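Local atomic coordinates of precorrin-2 dehydrogenase (Bacillus megaterium, PDB entry 3DFZ), a protein that oxidises precorrin-2 to sirohydrochlorin with NAD(+) as hydride acceptor, a step shared by siroheme and anaerobic cobalamin biosynthesis. Residues L51-V64 against Q76-D88. Sequence-based numbering, arbitrary orientation.
Sequences LQEGAAITVVAPTV and QLRVKRKKVGEED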
ATOM      1  N   LEU B  51      15.488  -2.252   4.021  1.00 14.51           N
ATOM      2  CA  LEU B  51      16.931  -2.496   4.030  1.00 14.67           C
ATOM      3  C   LEU B  51      17.432  -3.329   2.829  1.00 15.15           C
ATOM      4  O   LEU B  51      18.575  -3.149   2.365  1.00 14.82           O
ATOM      5  CB  LEU B  51      17.303  -3.168   5.354  1.00 15.41           C
ATOM      6  CG  LEU B  51      18.739  -3.407   5.771  1.00 15.71           C
ATOM      7  CD1 LEU B  51      19.487  -2.117   5.957  1.00 14.81           C
ATOM      8  CD2 LEU B  51      18.699  -4.194   7.073  1.00 17.42           C
ATOM      9  N   GLN B  52      16.583  -4.229   2.334  1.00 15.92           N
ATOM     10  CA  GLN B  52      16.900  -5.039   1.168  0.50 16.88           C
ATOM     11  C   GLN B  52      16.315  -4.461  -0.129  1.00 16.47           C
ATOM     12  O   GLN B  52      16.118  -5.198  -1.104  1.00 17.72           O
ATOM     13  CB  GLN B  52      16.379  -6.463   1.364  0.50 18.56           C
ATOM     14  CG  GLN B  52      17.031  -7.216   2.502  0.50 19.73           C
ATOM     15  CD  GLN B  52      16.027  -8.028   3.288  0.50 21.63           C
ATOM     16  OE1 GLN B  52      14.824  -7.990   3.006  0.50 22.07           O
ATOM     17  NE2 GLN B  52      16.508  -8.764   4.287  0.50 22.75           N
ATOM     18  N   GLU B  53      16.045  -3.153  -0.155  1.00 14.85           N
ATOM     19  CA  GLU B  53      15.333  -2.529  -1.288  1.00 14.32           C
ATOM     20  C   GLU B  53      16.186  -1.766  -2.307  1.00 13.72           C
ATOM     21  O   GLU B  53      15.649  -1.275  -3.311  1.00 13.68           O
ATOM     22  CB  GLU B  53      14.179  -1.637  -0.798  1.00 13.48           C
ATOM     23  CG  GLU B  53      13.085  -2.387  -0.023  1.00 14.61           C
ATOM     24  CD  GLU B  53      12.315  -3.399  -0.883  1.00 17.07           C
ATOM     25  OE1 GLU B  53      11.901  -3.060  -2.033  1.00 17.41           O
ATOM     26  OE2 GLU B  53      12.125  -4.539  -0.406  1.00 18.29           O
ATOM     27  N   GLY B  54      17.495  -1.653  -2.051  1.00 13.14           N
ATOM     28  CA  GLY B  54      18.418  -1.021  -2.992  1.00 12.42           C
ATOM     29  C   GLY B  54      18.423   0.487  -2.900  1.00 11.24           C
ATOM     30  O   GLY B  54      18.829   1.194  -3.820  1.00 11.12           O
ATOM     31  N   ALA B  55      17.956   0.999  -1.782  1.00 10.58           N
ATOM     32  CA  ALA B  55      17.931   2.438  -1.601  1.00  9.75           C
ATOM     33  C   ALA B  55      19.309   2.905  -1.113  1.00  9.52           C
ATOM     34  O   ALA B  55      20.124   2.095  -0.686  1.00  9.59           O
ATOM     35  CB  ALA B  55      16.833   2.819  -0.603  1.00  9.29           C
ATOM     36  N   ALA B  56      19.566   4.208  -1.206  1.00  8.98           N
ATOM     37  CA  ALA B  56      20.622   4.785  -0.417  1.00  8.92           C
ATOM     38  C   ALA B  56      20.020   5.370   0.875  1.00  8.60           C
ATOM     39  O   ALA B  56      19.446   6.441   0.856  1.00  8.52           O
ATOM     40  CB  ALA B  56      21.407   5.833  -1.224  1.00  8.81           C
ATOM     41  N   ILE B  57      20.132   4.629   1.977  1.00  8.62           N
ATOM     42  CA  ILE B  57      19.599   5.047   3.283  1.00  8.73           C
ATOM     43  C   ILE B  57      20.577   5.919   4.079  1.00  9.07           C
ATOM     44  O   ILE B  57      21.741   5.546   4.278  1.00  9.61           O
ATOM     45  CB  ILE B  57      19.199   3.825   4.170  1.00  9.05           C
ATOM     46  CG1 ILE B  57      18.343   2.819   3.383  1.00  8.72           C
ATOM     47  CG2 ILE B  57      18.482   4.306   5.430  1.00  9.45           C
ATOM     48  CD1 ILE B  57      18.105   1.515   4.105  1.00  8.33           C
ATOM     49  N   THR B  58      20.114   7.085   4.507  1.00  9.43           N
ATOM     50  CA  THR B  58      20.855   7.913   5.458  1.00 10.05           C
ATOM     51  C   THR B  58      20.030   8.068   6.718  1.00 10.68           C
ATOM     52  O   THR B  58      18.879   8.444   6.637  1.00 10.87           O
ATOM     53  CB  THR B  58      21.209   9.293   4.887  1.00 10.15           C
ATOM     54  OG1 THR B  58      21.920   9.133   3.648  1.00 10.16           O
ATOM     55  CG2 THR B  58      22.086  10.086   5.880  1.00 10.68           C
ATOM     56  N   VAL B  59      20.621   7.744   7.871  1.00 11.40           N
ATOM     57  CA  VAL B  59      19.952   7.809   9.165  1.00 12.29           C
ATOM     58  C   VAL B  59      20.541   8.987   9.948  1.00 13.35           C
ATOM     59  O   VAL B  59      21.761   9.055  10.148  1.00 13.48           O
ATOM     60  CB  VAL B  59      20.158   6.496   9.983  1.00 12.78           C
ATOM     61  CG1 VAL B  59      19.416   6.557  11.318  1.00 13.83           C
ATOM     62  CG2 VAL B  59      19.743   5.270   9.193  1.00 11.82           C
ATOM     63  N   VAL B  60      19.682   9.923  10.361  1.00 14.20           N
ATOM     64  CA  VAL B  60      20.114  11.140  11.064  1.00 15.49           C
ATOM     65  C   VAL B  60      19.494  11.175  12.450  1.00 17.26           C
ATOM     66  O   VAL B  60      18.263  11.336  12.592  1.00 17.91           O
ATOM     67  CB  VAL B  60      19.789  12.460  10.290  1.00 15.45           C
ATOM     68  CG1 VAL B  60      20.473  13.659  10.951  1.00 16.25           C
ATOM     69  CG2 VAL B  60      20.284  12.370   8.895  1.00 14.49           C
ATOM     70  N   ALA B  61      20.349  10.967  13.453  1.00 18.38           N
ATOM     71  CA  ALA B  61      20.017  11.108  14.879  1.00 20.23           C
ATOM     72  C   ALA B  61      21.336  11.243  15.683  1.00 21.40           C
ATOM     73  O   ALA B  61      22.345  10.640  15.305  1.00 20.50           O
ATOM     74  CB  ALA B  61      19.221   9.923  15.359  1.00 20.33           C
ATOM     75  N   PRO B  62      21.336  12.038  16.790  1.00 23.56           N
ATOM     76  CA  PRO B  62      22.581  12.212  17.576  1.00 24.63           C
ATOM     77  C   PRO B  62      23.124  10.885  18.078  1.00 24.51           C
ATOM     78  O   PRO B  62      24.340  10.722  18.186  1.00 24.55           O
ATOM     79  CB  PRO B  62      22.157  13.115  18.744  1.00 27.10           C
ATOM     80  CG  PRO B  62      20.665  13.059  18.777  1.00 27.20           C
ATOM     81  CD  PRO B  62      20.217  12.810  17.365  1.00 24.80           C
ATOM     82  N   THR B  63      22.219   9.946  18.346  1.00 24.37           N
ATOM     83  CA  THR B  63      22.567   8.564  18.683  1.00 24.33           C
ATOM     84  C   THR B  63      21.646   7.603  17.921  1.00 23.00           C
ATOM     85  O   THR B  63      20.517   7.955  17.561  1.00 22.55           O
ATOM     86  CB  THR B  63      22.540   8.301  20.228  1.00 26.75           C
ATOM     87  OG1 THR B  63      23.563   9.088  20.867  1.00 28.51           O
ATOM     88  CG2 THR B  63      22.800   6.823  20.550  1.00 26.72           C
ATOM     89  N   VAL B  64      22.152   6.390  17.716  1.00 22.42           N
ATOM     90  CA  VAL B  64      21.570   5.384  16.860  1.00 21.41           C
ATOM     91  C   VAL B  64      21.680   4.002  17.549  1.00 22.50           C
ATOM     92  O   VAL B  64      22.567   3.788  18.380  1.00 23.54           O
ATOM     93  CB  VAL B  64      22.295   5.450  15.467  1.00 19.74           C
ATOM     94  CG1 VAL B  64      22.800   4.111  14.997  1.00 18.78           C
ATOM     95  CG2 VAL B  64      21.439   6.207  14.419  1.00 18.19           C
ATOM     96  N   GLN B  76      25.191  -0.945   4.663  1.00 12.47           N
ATOM     97  CA  GLN B  76      23.841  -1.034   4.079  1.00 12.15           C
ATOM     98  C   GLN B  76      23.153   0.310   4.171  1.00 11.11           C
ATOM     99  O   GLN B  76      22.176   0.570   3.490  1.00 10.86           O
ATOM    100  CB  GLN B  76      23.026  -2.087   4.814  1.00 12.76           C
ATOM    101  CG  GLN B  76      23.557  -3.488   4.591  1.00 14.65           C
ATOM    102  CD  GLN B  76      22.979  -4.477   5.559  1.00 16.24           C
ATOM    103  OE1 GLN B  76      23.296  -4.461   6.750  1.00 17.59           O
ATOM    104  NE2 GLN B  76      22.126  -5.345   5.059  1.00 17.41           N
ATOM    105  N   LEU B  77      23.671   1.158   5.049  1.00 10.71           N
ATOM    106  CA  LEU B  77      23.157   2.504   5.204  1.00 10.11           C
ATOM    107  C   LEU B  77      24.284   3.421   5.651  1.00  9.87           C
ATOM    108  O   LEU B  77      25.350   2.932   6.021  1.00 10.14           O
ATOM    109  CB  LEU B  77      21.978   2.539   6.184  1.00 10.21           C
ATOM    110  CG  LEU B  77      22.080   1.888   7.558  1.00 11.20           C
ATOM    111  CD1 LEU B  77      22.932   2.751   8.538  1.00 11.37           C
ATOM    112  CD2 LEU B  77      20.643   1.622   8.081  1.00 10.67           C
ATOM    113  N   ARG B  78      24.041   4.732   5.572  1.00  9.45           N
ATOM    114  CA  ARG B  78      24.900   5.752   6.171  1.00  9.95           C
ATOM    115  C   ARG B  78      24.251   6.442   7.396  1.00 10.57           C
ATOM    116  O   ARG B  78      23.048   6.729   7.409  1.00 10.56           O
ATOM    117  CB  ARG B  78      25.312   6.801   5.114  1.00  9.65           C
ATOM    118  CG  ARG B  78      25.877   8.089   5.709  1.00 10.50           C
ATOM    119  CD  ARG B  78      26.597   8.957   4.694  1.00 10.82           C
ATOM    120  NE  ARG B  78      25.701   9.754   3.870  1.00  9.58           N
ATOM    121  CZ  ARG B  78      25.232  10.955   4.201  1.00 10.60           C
ATOM    122  NH1 ARG B  78      25.553  11.500   5.368  1.00 11.16           N
ATOM    123  NH2 ARG B  78      24.428  11.610   3.362  1.00  9.22           N
ATOM    124  N   VAL B  79      25.064   6.711   8.412  1.00  3.95           N
ATOM    125  CA  VAL B  79      24.627   7.407   9.617  1.00  3.52           C
ATOM    126  C   VAL B  79      25.234   8.835   9.694  1.00  4.67           C
ATOM    127  O   VAL B  79      26.412   9.050   9.373  1.00  6.58           O
ATOM    128  CB  VAL B  79      24.987   6.597  10.910  1.00  6.17           C
ATOM    129  CG1 VAL B  79      24.467   7.297  12.161  1.00  5.92           C
ATOM    130  CG2 VAL B  79      24.412   5.194  10.852  1.00  7.70           C
ATOM    131  N   LYS B  80      24.391   9.790  10.081  1.00  4.93           N
ATOM    132  CA  LYS B  80      24.758  11.184  10.335  1.00  8.57           C
ATOM    133  C   LYS B  80      24.481  11.393  11.829  1.00 10.03           C
ATOM    134  O   LYS B  80      23.322  11.426  12.252  1.00  9.54           O
ATOM    135  CB  LYS B  80      23.904  12.089   9.440  1.00 10.04           C
ATOM    136  CG  LYS B  80      24.279  13.558   9.319  1.00 16.13           C
ATOM    137  CD  LYS B  80      24.319  13.895   7.802  1.00 19.57           C
ATOM    138  CE  LYS B  80      24.149  15.387   7.437  1.00 27.94           C
ATOM    139  NZ  LYS B  80      25.280  16.297   7.835  1.00 34.17           N
ATOM    140  N   ARG B  81      25.542  11.469  12.633  1.00 13.08           N
ATOM    141  CA  ARG B  81      25.405  11.484  14.101  1.00 15.63           C
ATOM    142  C   ARG B  81      25.259  12.881  14.665  1.00 20.09           C
ATOM    143  O   ARG B  81      26.205  13.472  15.155  1.00 25.27           O
ATOM    144  CB  ARG B  81      26.557  10.739  14.785  1.00 18.51           C
ATOM    145  CG  ARG B  81      26.296   9.274  14.921  1.00 17.23           C
ATOM    146  CD  ARG B  81      27.563   8.458  15.106  1.00 22.07           C
ATOM    147  NE  ARG B  81      27.259   7.022  15.117  1.00 22.54           N
ATOM    148  CZ  ARG B  81      27.571   6.169  14.142  1.00 22.54           C
ATOM    149  NH1 ARG B  81      28.221   6.581  13.066  1.00 21.60           N
ATOM    150  NH2 ARG B  81      27.252   4.890  14.255  1.00 25.36           N
ATOM    151  N   LYS B  82      24.038  13.378  14.597  1.00 20.20           N
ATOM    152  CA  LYS B  82      23.684  14.740  14.943  1.00 26.10           C
ATOM    153  C   LYS B  82      22.149  14.850  14.843  1.00 26.00           C
ATOM    154  O   LYS B  82      21.472  13.920  14.375  1.00 21.44           O
ATOM    155  CB  LYS B  82      24.364  15.731  13.986  1.00 30.30           C
ATOM    156  CG  LYS B  82      23.990  15.563  12.518  1.00 28.31           C
ATOM    157  CD  LYS B  82      24.387  16.789  11.720  1.00 36.65           C
ATOM    158  CE  LYS B  82      23.336  17.111  10.662  1.00 38.99           C
ATOM    159  NZ  LYS B  82      23.157  18.590  10.456  1.00 50.62           N
ATOM    160  N   LYS B  83      21.607  15.990  15.267  1.00 32.63           N
ATOM    161  CA  LYS B  83      20.206  16.270  15.050  1.00 35.13           C
ATOM    162  C   LYS B  83      20.058  16.794  13.630  1.00 37.42           C
ATOM    163  O   LYS B  83      20.997  17.352  13.067  1.00 39.78           O
ATOM    164  CB  LYS B  83      19.675  17.287  16.070  1.00 43.56           C
ATOM    165  CG  LYS B  83      19.743  16.830  17.541  1.00 43.11           C
ATOM    166  CD  LYS B  83      18.636  17.457  18.417  1.00 50.70           C
ATOM    167  CE  LYS B  83      18.658  18.999  18.446  1.00 61.61           C
ATOM    168  NZ  LYS B  83      17.610  19.569  19.376  1.00 69.64           N
ATOM    169  N   VAL B  84      18.867  16.613  13.072  1.00 31.67           N
ATOM    170  CA  VAL B  84      18.518  17.024  11.710  1.00 25.86           C
ATOM    171  C   VAL B  84      18.499  18.539  11.547  1.00 23.53           C
ATOM    172  O   VAL B  84      18.074  19.273  12.439  1.00 24.19           O
ATOM    173  CB  VAL B  84      17.118  16.499  11.354  1.00 23.48           C
ATOM    174  CG1 VAL B  84      16.974  16.276   9.849  1.00 20.95           C
ATOM    175  CG2 VAL B  84      16.850  15.222  12.126  1.00 29.02           C
ATOM    176  N   GLY B  85      18.945  18.989  10.381  1.00 22.83           N
ATOM    177  CA  GLY B  85      18.953  20.401  10.033  1.00 23.82           C
ATOM    178  C   GLY B  85      18.317  20.567   8.677  1.00 22.56           C
ATOM    179  O   GLY B  85      17.910  19.592   8.061  1.00 20.39           O
ATOM    180  N   GLU B  86      18.237  21.799   8.204  1.00 26.27           N
ATOM    181  CA  GLU B  86      17.535  22.098   6.956  1.00 28.30           C
ATOM    182  C   GLU B  86      18.121  21.345   5.765  1.00 27.56           C
ATOM    183  O   GLU B  86      17.391  20.918   4.860  1.00 27.25           O
ATOM    184  CB  GLU B  86      17.574  23.597   6.660  1.00 36.08           C
ATOM    185  CG  GLU B  86      17.152  24.498   7.816  1.00 40.14           C
ATOM    186  CD  GLU B  86      16.675  25.852   7.333  1.00 51.64           C
ATOM    187  OE1 GLU B  86      17.401  26.484   6.525  1.00 57.73           O
ATOM    188  OE2 GLU B  86      15.568  26.277   7.750  1.00 56.80           O
ATOM    189  N   GLU B  87      19.446  21.203   5.785  1.00 29.23           N
ATOM    190  CA  GLU B  87      20.215  20.665   4.671  1.00 31.64           C
ATOM    191  C   GLU B  87      19.845  19.208   4.374  1.00 27.91           C
ATOM    192  O   GLU B  87      19.800  18.791   3.210  1.00 29.55           O
ATOM    193  CB  GLU B  87      21.719  20.802   4.966  1.00 37.31           C
ATOM    194  CG  GLU B  87      22.245  22.250   4.974  1.00 44.68           C
ATOM    195  CD  GLU B  87      22.582  22.782   3.570  1.00 52.63           C
ATOM    196  OE1 GLU B  87      21.723  22.709   2.658  1.00 51.49           O
ATOM    197  OE2 GLU B  87      23.713  23.288   3.384  1.00 61.75           O
ATOM    198  N   ASP B  88      19.548  18.463   5.434  1.00 24.62           N
ATOM    199  CA  ASP B  88      19.259  17.024   5.354  1.00 23.96           C
ATOM    200  C   ASP B  88      17.999  16.654   4.580  1.00 22.02           C
ATOM    201  O   ASP B  88      17.793  15.485   4.288  1.00 23.60           O
ATOM    202  CB  ASP B  88      19.204  16.415   6.763  1.00 23.88           C
ATOM    203  CG  ASP B  88      20.539  16.470   7.469  1.00 28.82           C
ATOM    204  OD1 ASP B  88      21.560  16.498   6.760  1.00 34.07           O
ATOM    205  OD2 ASP B  88      20.578  16.476   8.717  1.00 29.71           O
TER
HETATM  206  O   HOH W   1      20.428  -1.022   1.986  1.00 33.18           O
HETATM  207  O   HOH W   2      21.135  -4.819   2.466  1.00 51.51           O
HETATM  208  O   HOH W   3      21.730   2.416   1.772  1.00 24.22           O
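Thr58 and Arg78 lie side by side across two parallel strands, and the CG2 methyl of Thr58 sits 3.6 Å above the guanidinium plane of Arg78, over its centre. Arg78 reaches this place because its chain, extended as far as CD, bends at chi3 (80°) and folds the flat group over the threonine. The backbones beneath are joined by hydrogen bonds that alternate between the strands: Arg78 N to Ile57 O, then Val59 N to Arg78 O and Lys80 N to Val59 O, both 2.7 Å. On the same face as Thr58, Val60 sets CG2 3.7 Å from Lys80 CB and turns CG1 toward Val84 and the Asp88 carboxylate. The two strands and helix 66-73, which connects them, form the right-handed beta-alpha-beta crossover of a Rossmann-type NAD-binding domain, with 77-80 at the sheet's edge. On the opposite face Val59 CG2 meets Leu77 CD2 at 3.9 Å, both under Ile47 of helix 41-50, while Val64 CG2 and Val79 CG1 approach tip to tip. Past the strand ends, Pro62, which probably belongs to the NAD(+) site, rests its CD 3.4 Å from Lys82 O. At the other end, a water accepts from Ile57 N and donates to Ala55 O and Gln76 O.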